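Local coordinates for methionine-binding lipoprotein metQ (Bacillus subtilis subsp. subtilis, PDB 4GOT), which probably binds methionine and passes it to the membrane permease of the MetNPQ ABC importer, and is also involved in methionine sulfoxide transport, at residues K29-T34 with M224-S229; A49-E54 with T74-V79; R119-L124 with L153-V158; K165-K170 with N185-K190. All coordinates share one frame; numbering follows the deposited sequence. Where two conformers were deposited one is given.

Interaction 1. Residues K29-T34 with M224-S229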
loop_
_atom_site.group_PDB
_atom_site.type_symbol
_atom_site.label_atom_id
_atom_site.label_comp_id
_atom_site.label_asym_id
_atom_site.label_seq_id
_atom_site.Cartn_x
_atom_site.Cartn_y
_atom_site.Cartn_z
ATOM N N LYS A 29 4.513 8.375 24.289
ATOM C CA LYS A 29 4.325 8.707 25.712
ATOM C C LYS A 29 5.557 9.462 26.281
ATOM O O LYS A 29 5.410 10.410 27.060
ATOM C CB LYS A 29 4.007 7.441 26.527
ATOM C CG LYS A 29 3.582 7.737 27.964
ATOM C CD LYS A 29 3.129 6.499 28.738
ATOM C CE LYS A 29 4.298 5.708 29.349
ATOM N NZ LYS A 29 3.939 5.038 30.644
ATOM N N GLU A 30 6.758 9.089 25.832
ATOM C CA GLU A 30 7.999 9.837 26.173
ATOM C C GLU A 30 8.041 11.299 25.683
ATOM O O GLU A 30 8.847 12.112 26.188
ATOM C CB GLU A 30 9.256 9.068 25.710
ATOM C CG GLU A 30 9.645 7.934 26.681
ATOM C CD GLU A 30 10.514 6.819 26.073
ATOM O OE1 GLU A 30 11.134 7.018 24.995
ATOM O OE2 GLU A 30 10.578 5.721 26.686
ATOM N N LYS A 31 7.178 11.614 24.714
ATOM C CA LYS A 31 6.975 12.956 24.198
ATOM C C LYS A 31 5.717 13.626 24.736
ATOM O O LYS A 31 5.389 14.741 24.325
ATOM C CB LYS A 31 6.892 12.917 22.665
ATOM C CG LYS A 31 8.199 12.507 21.991
ATOM C CD LYS A 31 8.075 12.623 20.479
ATOM C CE LYS A 31 9.247 11.996 19.748
ATOM N NZ LYS A 31 10.475 12.823 19.797
ATOM N N GLY A 32 4.974 12.939 25.590
ATOM C CA GLY A 32 3.765 13.510 26.170
ATOM C C GLY A 32 2.424 13.180 25.501
ATOM O O GLY A 32 1.407 13.743 25.909
ATOM N N TYR A 33 2.413 12.280 24.498
ATOM C CA TYR A 33 1.184 11.963 23.741
ATOM C C TYR A 33 0.731 10.522 23.885
ATOM O O TYR A 33 1.564 9.614 23.952
ATOM C CB TYR A 33 1.330 12.317 22.239
ATOM C CG TYR A 33 1.694 13.750 22.011
ATOM C CD1 TYR A 33 3.031 14.151 22.043
ATOM C CD2 TYR A 33 0.715 14.719 21.787
ATOM C CE1 TYR A 33 3.382 15.477 21.851
ATOM C CE2 TYR A 33 1.046 16.063 21.602
ATOM C CZ TYR A 33 2.385 16.440 21.627
ATOM O OH TYR A 33 2.775 17.763 21.427
ATOM N N THR A 34 -0.591 10.328 23.962
ATOM C CA THR A 34 -1.196 8.981 23.909
ATOM C C THR A 34 -1.623 8.631 22.464
ATOM O O THR A 34 -1.666 9.498 21.572
ATOM C CB THR A 34 -2.395 8.803 24.887
ATOM O OG1 THR A 34 -3.286 9.926 24.780
ATOM C CG2 THR A 34 -1.896 8.647 26.358
HETATM N N MSE A 224 5.339 11.903 13.490
HETATM C CA MSE A 224 6.323 11.799 12.413
HETATM C C MSE A 224 7.709 11.571 12.965
HETATM O O MSE A 224 8.451 10.775 12.434
HETATM C CB MSE A 224 6.324 13.055 11.527
HETATM C CG MSE A 224 5.024 13.285 10.772
HETATM SE SE MSE A 224 4.285 11.651 9.995
HETATM C CE MSE A 224 5.686 11.245 8.710
ATOM N N GLU A 225 8.036 12.286 14.045
ATOM C CA GLU A 225 9.297 12.137 14.766
ATOM C C GLU A 225 9.545 10.704 15.239
ATOM O O GLU A 225 10.603 10.145 15.023
ATOM C CB GLU A 225 9.348 13.082 15.966
ATOM C CG GLU A 225 9.926 14.448 15.660
ATOM C CD GLU A 225 10.111 15.337 16.902
ATOM O OE1 GLU A 225 9.860 14.878 18.049
ATOM O OE2 GLU A 225 10.511 16.510 16.734
ATOM N N VAL A 226 8.593 10.121 15.948
ATOM C CA VAL A 226 8.742 8.733 16.386
ATOM C C VAL A 226 8.850 7.746 15.199
ATOM O O VAL A 226 9.708 6.836 15.225
ATOM C CB VAL A 226 7.616 8.300 17.352
ATOM C CG1 VAL A 226 7.725 6.812 17.629
ATOM C CG2 VAL A 226 7.707 9.095 18.655
ATOM N N LEU A 227 8.033 7.947 14.162
ATOM C CA LEU A 227 8.000 7.011 13.004
ATOM C C LEU A 227 9.284 7.079 12.140
ATOM O O LEU A 227 9.560 6.183 11.289
ATOM C CB LEU A 227 6.770 7.223 12.135
ATOM C CG LEU A 227 5.414 6.940 12.746
ATOM C CD1 LEU A 227 4.288 7.381 11.794
ATOM C CD2 LEU A 227 5.278 5.482 13.156
ATOM N N HIS A 228 10.083 8.093 12.390
ATOM C CA HIS A 228 11.432 8.181 11.740
ATOM C C HIS A 228 12.552 7.915 12.709
ATOM O O HIS A 228 13.706 8.036 12.338
ATOM C CB HIS A 228 11.588 9.505 10.991
ATOM C CG HIS A 228 10.744 9.522 9.779
ATOM N ND1 HIS A 228 11.173 8.968 8.592
ATOM C CD2 HIS A 228 9.435 9.845 9.599
ATOM C CE1 HIS A 228 10.169 8.987 7.721
ATOM N NE2 HIS A 228 9.100 9.504 8.312
ATOM N N SER A 229 12.227 7.537 13.953
ATOM C CA SER A 229 13.310 7.219 14.935
ATOM C C SER A 229 14.153 6.004 14.488
ATOM O O SER A 229 13.691 5.158 13.700
ATOM C CB SER A 229 12.724 6.954 16.329
ATOM O OG SER A 229 11.941 5.772 16.357
#
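Lys31 reaches across to Glu225 and Val226 and carries the whole contact from its side. The chain comes off the end of helix 14-29 at Lys29, whose carbonyl O accepts the backbone N of Gly32 at 3.0 Å, closing a type I turn. Lys31, third in that turn, sends its side chain out nearly straight as far as CE; only at the last torsion (chi4 -76°) does it bend, swinging NZ onto Glu225. There Lys31 NZ and Glu225 OE1 form a salt bridge of 2.8 Å, with NZ on the anti side of the carboxylate, 30° out of its plane. The aliphatic end of the same lysine rests on Val226: Lys31 CE lies about 3.5 Å from Val226 CG2 in the conformer given, a closeness to be read with caution. Gly32 follows with positive phi as the turning point of a Schellman motif, which ends the helix and redirects the chain through Tyr33. Beyond the contact, Val226 packs on Ala24 and Leu27 of helix 14-29, Tyr33 lies against Ala218 and Ala222 of helix 218-227, and Thr34 pairs with Ile8 as strand 34-38 joins the sheet beside strand 7-12.

Interaction 2. Residues A49-E54 with T74-V79; sequences ALADKE and TDYKLV
Leu50 and Ala51, in the last turn of helix 44-51, meet Leu78 and Tyr76 where the chain enters strand 78-86, a helix-against-sheet contact in a periplasmic-binding-protein type fold. The helix is closed by a Schellman motif: Lys53 has positive phi, its backbone N bonds to Leu50 O at 2.9 Å, and the backbone N of Glu54 reaches back to Ala49 O.

Leu50 can be followed outward. Its CB starts toward the strand, and with CG anti to the backbone N (chi1 -177°) the branch point is carried on to its partner, where Leu50 CG lies 3.8 Å from Leu78 CD2. One step further, Leu50 CD2 touches that same Leu78 CD2 at 3.7 Å and brushes Leu78 CD1 at 4.1 Å. The two side chains run past one another in opposite directions, so they meet alongside through their branched ends. Around them Leu50 also packs on Ala209 of strand 206-211 and Leu78 on Leu66 of helix 63-72, making the pair part of an apolar layer between helices and sheet.

Toward solvent the packing passes to Ala51 and Tyr76, where the CA atoms of the two segments are nearest, 5.7 Å apart. The small methyl lets the tyrosine ring come in close: Ala51 CB approaches the ring obliquely, 3.6 Å from Tyr76 CD1 and 3.8 Å from Tyr76 CE1.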
loop_
_atom_site.group_PDB
_atom_site.type_symbol
_atom_site.label_atom_id
_atom_site.label_comp_id
_atom_site.label_asym_id
_atom_site.label_seq_id
_atom_site.Cartn_x
_atom_site.Cartn_y
_atom_site.Cartn_z
ATOM N N ALA A 49 -13.062 8.035 7.268
ATOM C CA ALA A 49 -13.009 8.211 8.738
ATOM C C ALA A 49 -12.285 9.532 9.087
ATOM O O ALA A 49 -12.740 10.302 9.933
ATOM C CB ALA A 49 -12.345 6.994 9.405
ATOM N N LEU A 50 -11.182 9.811 8.377
ATOM C CA LEU A 50 -10.403 11.018 8.592
ATOM C C LEU A 50 -11.197 12.247 8.235
ATOM O O LEU A 50 -11.336 13.133 9.043
ATOM C CB LEU A 50 -9.114 10.974 7.753
ATOM C CG LEU A 50 -8.071 12.089 7.850
ATOM C CD1 LEU A 50 -7.651 12.383 9.289
ATOM C CD2 LEU A 50 -6.883 11.706 6.950
ATOM N N ALA A 51 -11.752 12.283 7.025
ATOM C CA ALA A 51 -12.621 13.380 6.577
ATOM C C ALA A 51 -13.825 13.587 7.517
ATOM O O ALA A 51 -14.262 14.724 7.741
ATOM C CB ALA A 51 -13.112 13.135 5.159
ATOM N N ASP A 52 -14.321 12.506 8.114
ATOM C CA ASP A 52 -15.470 12.588 9.071
ATOM C C ASP A 52 -15.051 12.988 10.502
ATOM O O ASP A 52 -15.878 13.109 11.393
ATOM C CB ASP A 52 -16.250 11.259 9.074
ATOM C CG ASP A 52 -17.062 11.029 7.766
ATOM O OD1 ASP A 52 -17.328 11.997 7.021
ATOM O OD2 ASP A 52 -17.443 9.871 7.474
ATOM N N LYS A 53 -13.758 13.221 10.712
ATOM C CA LYS A 53 -13.203 13.617 12.028
ATOM C C LYS A 53 -13.327 12.539 13.118
ATOM O O LYS A 53 -13.330 12.861 14.302
ATOM C CB LYS A 53 -13.774 14.965 12.509
ATOM C CG LYS A 53 -13.724 16.040 11.434
ATOM C CD LYS A 53 -14.126 17.407 11.940
ATOM C CE LYS A 53 -13.728 18.460 10.917
ATOM N NZ LYS A 53 -14.206 19.812 11.329
ATOM N N GLU A 54 -13.409 11.269 12.724
ATOM C CA GLU A 54 -13.401 10.153 13.694
ATOM C C GLU A 54 -11.979 9.823 14.110
ATOM O O GLU A 54 -11.766 9.188 15.117
ATOM C CB GLU A 54 -14.002 8.883 13.094
ATOM C CG GLU A 54 -15.451 8.989 12.678
ATOM C CD GLU A 54 -15.853 7.867 11.734
ATOM O OE1 GLU A 54 -15.171 6.809 11.686
ATOM O OE2 GLU A 54 -16.860 8.050 11.028
ATOM N N THR A 74 -14.699 15.108 -3.707
ATOM C CA THR A 74 -14.294 16.523 -3.540
ATOM C C THR A 74 -14.483 17.055 -2.107
ATOM O O THR A 74 -13.933 18.102 -1.774
ATOM C CB THR A 74 -15.043 17.459 -4.514
ATOM O OG1 THR A 74 -16.425 17.108 -4.513
ATOM C CG2 THR A 74 -14.474 17.330 -5.946
ATOM N N ASP A 75 -15.254 16.332 -1.283
ATOM C CA ASP A 75 -15.376 16.643 0.157
ATOM C C ASP A 75 -14.122 16.283 0.996
ATOM O O ASP A 75 -13.976 16.760 2.108
ATOM C CB ASP A 75 -16.607 15.944 0.774
ATOM C CG ASP A 75 -17.913 16.606 0.393
ATOM O OD1 ASP A 75 -17.887 17.753 -0.090
ATOM O OD2 ASP A 75 -18.972 15.973 0.590
ATOM N N TYR A 76 -13.221 15.442 0.486
ATOM C CA TYR A 76 -11.966 15.104 1.216
ATOM C C TYR A 76 -10.893 16.191 1.051
ATOM O O TYR A 76 -10.264 16.290 -0.011
ATOM C CB TYR A 76 -11.336 13.805 0.700
ATOM C CG TYR A 76 -12.090 12.532 0.938
ATOM C CD1 TYR A 76 -13.289 12.518 1.653
ATOM C CD2 TYR A 76 -11.577 11.314 0.474
ATOM C CE1 TYR A 76 -13.968 11.339 1.872
ATOM C CE2 TYR A 76 -12.258 10.128 0.682
ATOM C CZ TYR A 76 -13.446 10.148 1.397
ATOM O OH TYR A 76 -14.122 8.986 1.642
ATOM N N LYS A 77 -10.661 16.987 2.091
ATOM C CA LYS A 77 -9.589 17.990 2.073
ATOM C C LYS A 77 -8.486 17.428 2.965
ATOM O O LYS A 77 -8.440 17.718 4.170
ATOM C CB LYS A 77 -10.087 19.349 2.601
ATOM C CG LYS A 77 -11.379 19.870 1.989
ATOM C CD LYS A 77 -11.209 20.095 0.502
ATOM C CE LYS A 77 -12.487 20.623 -0.136
ATOM N NZ LYS A 77 -12.401 20.489 -1.618
ATOM N N LEU A 78 -7.666 16.557 2.384
ATOM C CA LEU A 78 -6.655 15.813 3.109
ATOM C C LEU A 78 -5.274 16.227 2.621
ATOM O O LEU A 78 -5.139 16.773 1.523
ATOM C CB LEU A 78 -6.880 14.315 2.923
ATOM C CG LEU A 78 -8.282 13.848 3.343
ATOM C CD1 LEU A 78 -8.422 12.347 3.161
ATOM C CD2 LEU A 78 -8.526 14.275 4.774
ATOM N N VAL A 79 -4.265 15.973 3.446
ATOM C CA VAL A 79 -2.867 16.292 3.114
ATOM C C VAL A 79 -1.951 15.156 3.583
ATOM O O VAL A 79 -2.244 14.461 4.591
ATOM C CB VAL A 79 -2.405 17.649 3.742
ATOM C CG1 VAL A 79 -3.083 18.843 3.062
ATOM C CG2 VAL A 79 -2.650 17.675 5.251
#

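Interaction 3. Residues R119-L124 with L153-V158. With MSE (selenomethionine), chain B.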
loop_
_atom_site.group_PDB
_atom_site.type_symbol
_atom_site.label_atom_id
_atom_site.label_comp_id
_atom_site.label_asym_id
_atom_site.label_seq_id
_atom_site.Cartn_x
_atom_site.Cartn_y
_atom_site.Cartn_z
ATOM N N ARG A 119 0.659 0.689 -11.432
ATOM C CA ARG A 119 1.679 -0.016 -10.614
ATOM C C ARG A 119 1.751 -1.519 -10.996
ATOM O O ARG A 119 2.804 -2.072 -11.195
ATOM C CB ARG A 119 1.337 0.131 -9.130
ATOM C CG ARG A 119 2.408 -0.348 -8.174
ATOM C CD ARG A 119 1.973 -0.217 -6.721
ATOM N NE ARG A 119 3.107 -0.519 -5.861
ATOM C CZ ARG A 119 3.050 -0.626 -4.534
ATOM N NH1 ARG A 119 1.913 -0.458 -3.855
ATOM N NH2 ARG A 119 4.171 -0.919 -3.878
HETATM N N MSE A 120 0.591 -2.165 -11.045
HETATM C CA MSE A 120 0.441 -3.550 -11.525
HETATM C C MSE A 120 0.901 -3.780 -12.959
HETATM O O MSE A 120 1.731 -4.663 -13.231
HETATM C CB MSE A 120 -1.038 -3.966 -11.379
HETATM C CG MSE A 120 -1.462 -3.963 -9.946
HETATM SE SE MSE A 120 -3.345 -4.286 -9.733
HETATM C CE MSE A 120 -4.189 -2.582 -9.296
ATOM N N LEU A 121 0.416 -2.964 -13.889
ATOM C CA LEU A 121 0.788 -3.136 -15.282
ATOM C C LEU A 121 2.293 -2.919 -15.532
ATOM O O LEU A 121 2.862 -3.534 -16.446
ATOM C CB LEU A 121 -0.064 -2.222 -16.199
ATOM C CG LEU A 121 -1.570 -2.515 -16.140
ATOM C CD1 LEU A 121 -2.277 -1.574 -17.099
ATOM C CD2 LEU A 121 -1.928 -3.988 -16.395
ATOM N N ALA A 122 2.922 -2.076 -14.709
ATOM C CA ALA A 122 4.338 -1.717 -14.886
ATOM C C ALA A 122 5.196 -2.936 -14.561
ATOM O O ALA A 122 6.233 -3.138 -15.182
ATOM C CB ALA A 122 4.735 -0.531 -14.009
HETATM N N MSE A 123 4.752 -3.739 -13.597
HETATM C CA MSE A 123 5.425 -5.006 -13.281
HETATM C C MSE A 123 5.363 -6.003 -14.425
HETATM O O MSE A 123 6.325 -6.706 -14.667
HETATM C CB MSE A 123 4.821 -5.662 -12.038
HETATM C CG MSE A 123 5.218 -4.935 -10.781
HETATM SE SE MSE A 123 4.590 -5.817 -9.200
HETATM C CE MSE A 123 5.954 -7.235 -9.122
ATOM N N LEU A 124 4.217 -6.075 -15.099
ATOM C CA LEU A 124 4.074 -6.929 -16.254
ATOM C C LEU A 124 4.910 -6.387 -17.421
ATOM O O LEU A 124 5.449 -7.164 -18.171
ATOM C CB LEU A 124 2.640 -7.093 -16.687
ATOM C CG LEU A 124 1.632 -7.598 -15.624
ATOM C CD1 LEU A 124 0.258 -7.838 -16.251
ATOM C CD2 LEU A 124 2.159 -8.870 -14.965
ATOM N N LEU A 153 -2.958 -12.091 -22.642
ATOM C CA LEU A 153 -3.315 -12.195 -21.249
ATOM C C LEU A 153 -4.719 -11.632 -21.111
ATOM O O LEU A 153 -5.077 -10.703 -21.843
ATOM C CB LEU A 153 -2.282 -11.442 -20.378
ATOM C CG LEU A 153 -0.831 -11.943 -20.458
ATOM C CD1 LEU A 153 0.117 -11.064 -19.662
ATOM C CD2 LEU A 153 -0.752 -13.369 -19.937
ATOM N N GLU A 154 -5.521 -12.247 -20.229
ATOM C CA GLU A 154 -6.837 -11.756 -19.860
ATOM C C GLU A 154 -6.781 -11.272 -18.392
ATOM O O GLU A 154 -6.027 -11.836 -17.577
ATOM C CB GLU A 154 -7.860 -12.888 -20.066
ATOM C CG GLU A 154 -7.958 -13.355 -21.528
ATOM C CD GLU A 154 -8.576 -14.739 -21.691
ATOM O OE1 GLU A 154 -9.105 -15.290 -20.700
ATOM O OE2 GLU A 154 -8.536 -15.280 -22.813
ATOM N N PHE A 155 -7.558 -10.247 -18.048
ATOM C CA PHE A 155 -7.464 -9.648 -16.722
ATOM C C PHE A 155 -8.802 -9.713 -15.995
ATOM O O PHE A 155 -9.844 -9.499 -16.612
ATOM C CB PHE A 155 -6.984 -8.203 -16.792
ATOM C CG PHE A 155 -5.686 -8.025 -17.560
ATOM C CD1 PHE A 155 -4.465 -8.094 -16.919
ATOM C CD2 PHE A 155 -5.703 -7.761 -18.905
ATOM C CE1 PHE A 155 -3.261 -7.925 -17.615
ATOM C CE2 PHE A 155 -4.506 -7.594 -19.613
ATOM C CZ PHE A 155 -3.284 -7.681 -18.964
ATOM N N LYS A 156 -8.743 -9.999 -14.695
ATOM C CA LYS A 156 -9.907 -9.966 -13.809
ATOM C C LYS A 156 -9.560 -9.003 -12.655
ATOM O O LYS A 156 -8.398 -8.709 -12.425
ATOM C CB LYS A 156 -10.194 -11.365 -13.235
ATOM C CG LYS A 156 -10.435 -12.495 -14.236
ATOM C CD LYS A 156 -11.883 -12.527 -14.693
ATOM C CE LYS A 156 -12.249 -13.828 -15.416
ATOM N NZ LYS A 156 -12.656 -14.916 -14.464
ATOM N N LYS A 157 -10.557 -8.511 -11.921
ATOM C CA LYS A 157 -10.279 -7.617 -10.807
ATOM C C LYS A 157 -10.947 -8.123 -9.561
ATOM O O LYS A 157 -12.117 -8.478 -9.615
ATOM C CB LYS A 157 -10.753 -6.185 -11.096
ATOM C CG LYS A 157 -9.929 -5.481 -12.138
ATOM C CD LYS A 157 -10.732 -4.402 -12.837
ATOM C CE LYS A 157 -10.025 -3.899 -14.094
ATOM N NZ LYS A 157 -9.231 -2.719 -13.700
ATOM N N VAL A 158 -10.172 -8.176 -8.475
ATOM C CA VAL A 158 -10.662 -8.602 -7.157
ATOM C C VAL A 158 -10.326 -7.509 -6.131
ATOM O O VAL A 158 -9.307 -6.840 -6.239
ATOM C CB VAL A 158 -10.015 -9.953 -6.756
ATOM C CG1 VAL A 158 -10.373 -10.356 -5.326
ATOM C CG2 VAL A 158 -10.451 -11.059 -7.745
HETATM N N MSE B 300 -0.029 -0.727 1.927
HETATM C CA MSE B 300 -0.449 -0.791 0.496
HETATM C C MSE B 300 0.763 -0.838 -0.494
HETATM O O MSE B 300 1.624 -0.015 -0.340
HETATM O OXT MSE B 300 0.905 -1.624 -1.465
HETATM C CB MSE B 300 -1.292 0.455 0.179
HETATM C CG MSE B 300 -2.043 0.421 -1.114
HETATM SE SE MSE B 300 -2.923 2.143 -1.541
HETATM C CE MSE B 300 -4.538 1.970 -0.214
#
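Leu124 and Leu121 of helix 117-126 press on Phe155 of the edge strand 154-158, packing a helix on a sheet of the binding-protein fold. The firmest touch is Leu124 CD1 on Phe155 CE1, 3.8 Å apart, with the methyl arriving at the ring edge and in its plane. Leu121 is looser: Leu121 CD2 stands 4.3 Å from that same Phe155 CE1 and comes in obliquely. On the far face of the strand Glu154 and Lys156 are exposed, while Leu124 also meets Phe176 of strand 174-177 in the same sheet.

At the other end of the segment Arg119 serves the ligand. Trans about chi1 (-171°) and stretched out as far as NE, its chain brings the guanidinium to the bound selenomethionine, whose OXT lies at its edge. Arg119 NH1 donates to OXT of the ligand at 2.8 Å, the bond bent to 137°. Glu116 and Glu197 hold the same guanidinium by salt bridges. A leucine in place of Arg119 is likely to leave the ligand carboxylate without its cationic mate and the two glutamates short of a counter-charge. One cation thus answers both a carboxylate of the substrate and two of the protein, which probably match its charge and hold the guanidinium in a fixed orientation for amino-acid recognition.

Interaction 4. Residues K165-K170 with N185-K190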
loop_
_atom_site.group_PDB
_atom_site.type_symbol
_atom_site.label_atom_id
_atom_site.label_comp_id
_atom_site.label_asym_id
_atom_site.label_seq_id
_atom_site.Cartn_x
_atom_site.Cartn_y
_atom_site.Cartn_z
ATOM N N LYS A 165 -7.258 -14.661 -1.138
ATOM C CA LYS A 165 -8.199 -15.768 -1.422
ATOM C C LYS A 165 -8.197 -16.218 -2.901
ATOM O O LYS A 165 -8.252 -17.413 -3.153
ATOM C CB LYS A 165 -9.645 -15.474 -0.973
ATOM C CG LYS A 165 -9.838 -15.079 0.495
ATOM C CD LYS A 165 -9.401 -16.160 1.478
ATOM C CE LYS A 165 -8.072 -15.827 2.179
ATOM N NZ LYS A 165 -7.564 -16.915 3.108
ATOM N N ALA A 166 -8.150 -15.279 -3.862
ATOM C CA ALA A 166 -8.101 -15.617 -5.279
ATOM C C ALA A 166 -6.869 -16.471 -5.565
ATOM O O ALA A 166 -6.914 -17.413 -6.381
ATOM C CB ALA A 166 -8.107 -14.349 -6.167
ATOM N N TYR A 167 -5.778 -16.136 -4.877
ATOM C CA TYR A 167 -4.506 -16.893 -4.915
ATOM C C TYR A 167 -4.671 -18.306 -4.366
ATOM O O TYR A 167 -4.396 -19.279 -5.070
ATOM C CB TYR A 167 -3.430 -16.099 -4.171
ATOM C CG TYR A 167 -2.221 -16.892 -3.713
ATOM C CD1 TYR A 167 -1.250 -17.322 -4.617
ATOM C CD2 TYR A 167 -2.041 -17.172 -2.376
ATOM C CE1 TYR A 167 -0.135 -18.028 -4.190
ATOM C CE2 TYR A 167 -0.940 -17.879 -1.937
ATOM C CZ TYR A 167 0.002 -18.304 -2.845
ATOM O OH TYR A 167 1.056 -19.001 -2.357
ATOM N N GLU A 168 -5.163 -18.439 -3.146
ATOM C CA GLU A 168 -5.420 -19.771 -2.573
ATOM C C GLU A 168 -6.400 -20.626 -3.381
ATOM O O GLU A 168 -6.221 -21.815 -3.484
ATOM C CB GLU A 168 -5.950 -19.645 -1.150
ATOM C CG GLU A 168 -4.865 -19.320 -0.142
ATOM C CD GLU A 168 -5.408 -18.719 1.148
ATOM O OE1 GLU A 168 -6.613 -18.893 1.468
ATOM O OE2 GLU A 168 -4.618 -18.058 1.842
ATOM N N ASN A 169 -7.437 -19.991 -3.951
ATOM C CA ASN A 169 -8.477 -20.651 -4.795
ATOM C C ASN A 169 -8.029 -20.970 -6.217
ATOM O O ASN A 169 -8.775 -21.565 -6.984
ATOM C CB ASN A 169 -9.708 -19.734 -4.898
ATOM C CG ASN A 169 -10.358 -19.462 -3.542
ATOM O OD1 ASN A 169 -10.189 -20.239 -2.623
ATOM N ND2 ASN A 169 -11.080 -18.336 -3.417
ATOM N N LYS A 170 -6.843 -20.500 -6.599
ATOM C CA LYS A 170 -6.320 -20.697 -7.941
ATOM C C LYS A 170 -7.281 -20.158 -8.999
ATOM O O LYS A 170 -7.476 -20.775 -10.036
ATOM C CB LYS A 170 -5.989 -22.186 -8.164
ATOM C CG LYS A 170 -5.099 -22.766 -7.064
ATOM C CD LYS A 170 -4.522 -24.135 -7.412
ATOM C CE LYS A 170 -5.531 -25.251 -7.180
ATOM N NZ LYS A 170 -5.656 -25.689 -5.759
ATOM N N ASN A 185 -2.756 -12.248 5.669
ATOM C CA ASN A 185 -2.969 -13.660 5.323
ATOM C C ASN A 185 -1.801 -14.623 5.683
ATOM O O ASN A 185 -1.806 -15.745 5.254
ATOM C CB ASN A 185 -3.179 -13.749 3.793
ATOM C CG ASN A 185 -3.858 -15.041 3.345
ATOM O OD1 ASN A 185 -4.952 -15.389 3.807
ATOM N ND2 ASN A 185 -3.224 -15.745 2.410
ATOM N N LYS A 186 -0.793 -14.171 6.414
ATOM C CA LYS A 186 0.320 -15.035 6.843
ATOM C C LYS A 186 1.243 -15.502 5.701
ATOM O O LYS A 186 1.927 -16.528 5.822
ATOM C CB LYS A 186 -0.200 -16.254 7.620
ATOM C CG LYS A 186 -1.200 -15.927 8.722
ATOM C CD LYS A 186 -0.654 -14.923 9.725
ATOM C CE LYS A 186 -1.351 -15.022 11.094
ATOM N NZ LYS A 186 -2.805 -14.672 11.085
ATOM N N LEU A 187 1.246 -14.762 4.603
ATOM C CA LEU A 187 2.233 -14.986 3.552
ATOM C C LEU A 187 3.516 -14.209 3.880
ATOM O O LEU A 187 3.496 -13.186 4.519
ATOM C CB LEU A 187 1.678 -14.557 2.180
ATOM C CG LEU A 187 0.506 -15.382 1.624
ATOM C CD1 LEU A 187 -0.108 -14.690 0.393
ATOM C CD2 LEU A 187 0.980 -16.808 1.328
ATOM N N ASN A 188 4.633 -14.702 3.406
ATOM C CA ASN A 188 5.887 -13.996 3.551
ATOM C C ASN A 188 6.301 -13.522 2.141
ATOM O O ASN A 188 6.755 -14.321 1.326
ATOM C CB ASN A 188 6.905 -14.965 4.179
ATOM C CG ASN A 188 8.274 -14.343 4.388
ATOM O OD1 ASN A 188 9.197 -15.021 4.843
ATOM N ND2 ASN A 188 8.418 -13.066 4.064
ATOM N N PRO A 189 6.107 -12.236 1.829
ATOM C CA PRO A 189 6.286 -11.815 0.443
ATOM C C PRO A 189 7.663 -12.160 -0.204
ATOM O O PRO A 189 7.704 -12.635 -1.338
ATOM C CB PRO A 189 6.053 -10.311 0.510
ATOM C CG PRO A 189 5.100 -10.146 1.651
ATOM C CD PRO A 189 5.520 -11.168 2.649
ATOM N N LYS A 190 8.762 -12.009 0.514
ATOM C CA LYS A 190 10.076 -12.286 -0.083
ATOM C C LYS A 190 10.379 -13.780 -0.340
ATOM O O LYS A 190 11.262 -14.096 -1.140
ATOM C CB LYS A 190 11.200 -11.678 0.782
ATOM C CG LYS A 190 11.173 -10.162 0.906
ATOM C CD LYS A 190 11.359 -9.441 -0.432
ATOM C CE LYS A 190 12.813 -9.426 -0.896
ATOM N NZ LYS A 190 12.905 -9.115 -2.353
#
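With chi1 of -161°, Asn185 swings its amide away from its own backbone N and out toward Lys165 and Glu168, while Lys165 folds back through chi2 and chi3 (-61° and 106°) to bring NZ round to the same spot. Both ends of the amide are then used. Asn185 ND2 donates to Glu168 OE2 at 2.8 Å, a nearly straight bond with the carboxylate oxygen lying in the amide plane. Asn185 OD1 accepts from Lys165 NZ at 3.1 Å, the amine tilted somewhat off the carbonyl plane. Lys165 NZ closes the circle within its own helix, making a salt bridge of 2.7 Å to Glu168 OE1 on the syn side of the carboxylate. Next to this polar cluster, Leu187 CD2 meets Tyr167 CE2 at 3.9 Å, the leucine approaching the ring obliquely; both residues also pack on Ile177 of strand 174-177.

The contact thus ties helix 163-168 to the turn after helix 179-184, where Lys186, with positive phi, completes a Schellman motif. With an alanine in place of Asn185, Glu168 OE2 would probably lose its amide donor and Lys165 NZ its amide acceptor, with the Tyr167-Leu187 contact remaining between these segments. In chemical terms, a neutral amide bridges an ion pair, offering its N-H to the negative partner and its oxygen to the positive one, which is likely to stabilise both charges at this surface.

The four contacts fall on the two lobes of the binding protein. Interactions 1 and 2 belong to the lobe built on the six-stranded sheet, their centres about 23 Å apart; interactions 3 and 4 belong to the one built on the five-stranded sheet, their centres about 17 Å apart and their nearest atoms about 4 Å. Strand 154-158 is followed in the chain by helix 163-168, so interaction 4 comes after interaction 3. Interaction 1 encloses the other three in sequence. Of the four, interaction 3 touches the ligand, through Arg119, one of twelve pocket residues. The side chain of Leu187 is about 13 Å from the bound selenomethionine. The side chain of Tyr76 is about 11 Å from the bound selenomethionine.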